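Local structure of putative (Helicobacter pylori J99, 4R7K) at residues K53-F57 against N58-Q62; A168-V171 against P172-L176. The protein is of unknown function but belongs to the SRPBCC family, whose helix-grip fold commonly encloses a hydrophobic ligand pocket. One frame throughout, in Å; residues are numbered along the deposited sequence.

Contact 1: K53-F57 against N58-Q62; sequences KGLDF and NKVVQ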
# COMPACT_ATOMS: atom_id res chain seq x y z
N LYS A 53 -7.97 14.43 -17.57
CA LYS A 53 -8.46 15.00 -18.82
C LYS A 53 -9.90 14.58 -19.05
O LYS A 53 -10.25 13.45 -18.78
CB LYS A 53 -7.58 14.47 -19.97
CG LYS A 53 -7.89 14.94 -21.39
CD LYS A 53 -7.26 16.27 -21.71
CE LYS A 53 -7.27 16.51 -23.22
NZ LYS A 53 -6.69 17.84 -23.55
N GLY A 54 -10.74 15.51 -19.52
CA GLY A 54 -12.14 15.20 -19.88
C GLY A 54 -13.10 15.02 -18.72
O GLY A 54 -14.23 14.60 -18.91
N LEU A 55 -12.64 15.31 -17.52
CA LEU A 55 -13.45 15.20 -16.31
C LEU A 55 -14.24 16.51 -16.15
O LEU A 55 -13.69 17.58 -16.36
CB LEU A 55 -12.52 15.03 -15.11
CG LEU A 55 -13.10 14.63 -13.78
CD1 LEU A 55 -13.93 13.36 -13.94
CD2 LEU A 55 -11.96 14.44 -12.78
N ASP A 56 -15.52 16.42 -15.77
CA ASP A 56 -16.34 17.61 -15.61
C ASP A 56 -16.20 18.23 -14.20
O ASP A 56 -16.46 17.58 -13.18
CB ASP A 56 -17.82 17.31 -15.88
CG ASP A 56 -18.64 18.56 -15.88
OD1 ASP A 56 -18.42 19.38 -16.79
OD2 ASP A 56 -19.42 18.77 -14.94
N PHE A 57 -15.79 19.49 -14.15
CA PHE A 57 -15.64 20.21 -12.89
C PHE A 57 -16.90 20.14 -12.04
O PHE A 57 -16.84 19.76 -10.89
CB PHE A 57 -15.26 21.67 -13.15
CG PHE A 57 -15.25 22.55 -11.92
CD1 PHE A 57 -14.13 22.60 -11.10
CD2 PHE A 57 -16.31 23.40 -11.64
CE1 PHE A 57 -14.10 23.43 -10.00
CE2 PHE A 57 -16.30 24.22 -10.53
CZ PHE A 57 -15.19 24.25 -9.71
N ASN A 58 -18.03 20.54 -12.61
CA ASN A 58 -19.29 20.56 -11.85
C ASN A 58 -19.63 19.22 -11.21
O ASN A 58 -20.07 19.17 -10.06
CB ASN A 58 -20.42 21.09 -12.73
CG ASN A 58 -20.42 22.61 -12.79
OD1 ASN A 58 -20.07 23.29 -11.80
ND2 ASN A 58 -20.82 23.16 -13.91
N LYS A 59 -19.41 18.15 -11.95
CA LYS A 59 -19.73 16.82 -11.46
C LYS A 59 -18.83 16.45 -10.29
O LYS A 59 -19.27 15.86 -9.32
CB LYS A 59 -19.65 15.82 -12.63
CG LYS A 59 -20.26 14.45 -12.38
CD LYS A 59 -21.72 14.46 -11.91
CE LYS A 59 -22.69 15.07 -12.89
NZ LYS A 59 -24.09 15.03 -12.36
N VAL A 60 -17.57 16.80 -10.38
CA VAL A 60 -16.64 16.50 -9.30
C VAL A 60 -17.04 17.24 -8.03
O VAL A 60 -17.10 16.65 -6.95
CB VAL A 60 -15.19 16.83 -9.72
CG1 VAL A 60 -14.25 16.75 -8.53
CG2 VAL A 60 -14.75 15.91 -10.84
N VAL A 61 -17.38 18.52 -8.17
CA VAL A 61 -17.79 19.32 -7.02
C VAL A 61 -19.04 18.69 -6.38
O VAL A 61 -19.14 18.53 -5.16
CB VAL A 61 -18.02 20.79 -7.43
CG1 VAL A 61 -18.63 21.60 -6.31
CG2 VAL A 61 -16.74 21.44 -7.88
N GLN A 62 -19.98 18.28 -7.21
CA GLN A 62 -21.17 17.68 -6.71
C GLN A 62 -20.88 16.44 -5.92
O GLN A 62 -21.44 16.24 -4.85
CB GLN A 62 -22.06 17.32 -7.89
CG GLN A 62 -23.33 16.65 -7.46
CD GLN A 62 -24.13 16.19 -8.62
OE1 GLN A 62 -23.71 16.29 -9.79
NE2 GLN A 62 -25.31 15.64 -8.33
O HOH W 1 -20.67 21.00 -16.34
O HOH W 2 -17.87 21.90 -15.36
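D56 caps the first turn of helix 57-65: its OD2 accepts from K59 N at 3.1 Å, with an N-H...O angle of 145°. The amide comes to the anti side of the carboxylate and lies 26° out of its plane, so the bond is bent. CG of D56 stands anti to its own backbone N, which swings the carboxylate forward over the start of the helix. The other oxygen, OD1, accepts from two waters. One of them takes the N-H of N58 at 3.1 Å from N and the other that of N58 ND2, so a second amide of the first turn is reached through solvent. Behind the cap the main chain takes over, with V60 N donating to D56 O and V61 N to F57 O, the latter at 3.0 Å.

Packing lies beyond these bonds. The methyl CG2 of V61 sits over one face of the F57 ring, 3.9 Å from the centroid and 17° off the ring normal, a CH-pi contact displaced toward the CZ rim. CG2 of V60 meets CG of L55 at 3.6 Å, the two side chains crossing at about a right angle. Strand 136-146 touches both F57 and V60, and helix 174-190 touches L55 and V60. K59 turns outward, its NZ bonded to Q62 OE1. The chemistry thus divides by side: a carboxylate and waters answer the amides of the first turn, where the helix dipole would probably stabilise the negative charge, while apolar groups seat the other side against the fold.

Contact 2: A168-V171 against P172-L176; sequences AKSV and PNAML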
# COMPACT_ATOMS: atom_id res chain seq x y z
N ALA A 168 2.24 9.61 11.22
CA ALA A 168 3.36 10.16 10.46
C ALA A 168 4.46 9.11 10.18
O ALA A 168 5.10 9.16 9.14
CB ALA A 168 3.97 11.31 11.21
N LYS A 169 4.72 8.22 11.13
CA LYS A 169 5.74 7.20 10.89
C LYS A 169 5.22 5.86 10.41
O LYS A 169 6.00 4.93 10.24
CB LYS A 169 6.59 6.94 12.12
CG LYS A 169 5.84 6.38 13.28
CD LYS A 169 5.67 7.43 14.35
CE LYS A 169 6.99 7.72 15.05
NZ LYS A 169 6.84 8.87 15.99
N SER A 170 3.92 5.76 10.15
CA SER A 170 3.32 4.50 9.72
C SER A 170 3.90 3.99 8.41
O SER A 170 4.20 4.75 7.51
CB SER A 170 1.79 4.62 9.61
OG SER A 170 1.34 5.50 8.57
N VAL A 171 4.04 2.67 8.34
CA VAL A 171 4.53 1.99 7.15
C VAL A 171 3.60 0.85 6.78
O VAL A 171 3.35 -0.06 7.61
CB VAL A 171 5.95 1.43 7.36
CG1 VAL A 171 6.21 0.27 6.42
CG2 VAL A 171 6.98 2.54 7.20
N PRO A 172 3.00 0.93 5.57
CA PRO A 172 3.08 2.03 4.62
C PRO A 172 2.30 3.25 5.14
O PRO A 172 1.65 3.19 6.19
CB PRO A 172 2.40 1.47 3.35
CG PRO A 172 2.29 0.02 3.56
CD PRO A 172 2.23 -0.20 5.03
N ASN A 173 2.33 4.35 4.41
CA ASN A 173 1.64 5.54 4.88
C ASN A 173 0.14 5.38 4.66
O ASN A 173 -0.35 5.50 3.55
CB ASN A 173 2.23 6.76 4.18
CG ASN A 173 1.68 8.05 4.71
OD1 ASN A 173 0.51 8.13 5.10
ND2 ASN A 173 2.54 9.08 4.73
N ALA A 174 -0.57 5.08 5.74
CA ALA A 174 -2.01 4.81 5.70
C ALA A 174 -2.84 5.95 5.13
O ALA A 174 -3.69 5.73 4.25
CB ALA A 174 -2.51 4.41 7.08
N MSE A 175 -2.60 7.15 5.64
CA MSE A 175 -3.29 8.35 5.20
C MSE A 175 -3.06 8.63 3.73
O MSE A 175 -3.99 8.98 3.00
CB MSE A 175 -2.78 9.54 5.99
CG MSE A 175 -3.11 9.53 7.48
SE MSE A 175 -5.05 9.37 7.80
CE MSE A 175 -5.54 11.02 6.81
N LEU A 176 -1.80 8.54 3.29
CA LEU A 176 -1.48 8.78 1.87
C LEU A 176 -2.26 7.85 0.90
O LEU A 176 -2.81 8.29 -0.11
CB LEU A 176 0.03 8.57 1.66
CG LEU A 176 0.58 8.83 0.26
CD1 LEU A 176 0.62 10.33 0.04
CD2 LEU A 176 1.96 8.25 0.04
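S170 and A174 meet across the turn that follows helix 162-169, where A168 and K169 form the last, weakly bonded residues. At S170 the hydroxyl lies between its backbone N and carbonyl carbon, which brings OG to 3.4 Å from A174 N. The N-H...O angle of 165° is close to straight, but at this length the bond is weak. OG is also hydrogen-bonded to the carbonyl oxygen of L167, so one side chain joins the end of the first helix to the start of the next.

V171 follows in an extended conformation and leads into a cis peptide bond before P172, the CA atoms of the pair being only 2.9 Å apart. Its CG1 packs beside the proline ring, 4.2 Å from CD. Other subunits close round this bend: V171 O accepts from N76 ND2 of the third subunit, while V171 packs on V171 of the fourth subunit and P172 on P172 of that subunit.

Past the proline, OD1 of N173 accepts from L176 N at 3.0 Å and 171°. The bond is nearly linear at the hydrogen, yet the donor stands 56° out of the amide's carbonyl plane. The trans first torsion of N173 carries its amide over the first turn. The arrangement is a tight interhelical turn with a cis-proline bend, followed by an asparagine N-cap that opens helix 174-190, the long C-terminal helix expected of the helix-grip fold.

Contacts 1 and 2 are separate helix starts in one chain, their centres 29 Å apart and their nearest atoms about 17 Å apart, without touching. Both use an N-cap side chain that accepts from the amide three residues on, an aspartate in 53-62 and an asparagine in 168-176. Helix 174-190 relates them spatially: it begins in contact 2, and L186 and S190 near its far end pack against V60 or L55 of contact 1. Strand 44-53 likewise runs between them, with N44 and V46 touching M175 and K53, at its other end, leading into the loop that carries L55 and D56. Their surroundings differ, since the 168-176 turn meets three other subunits, whereas in 53-62 K53 alone reaches another.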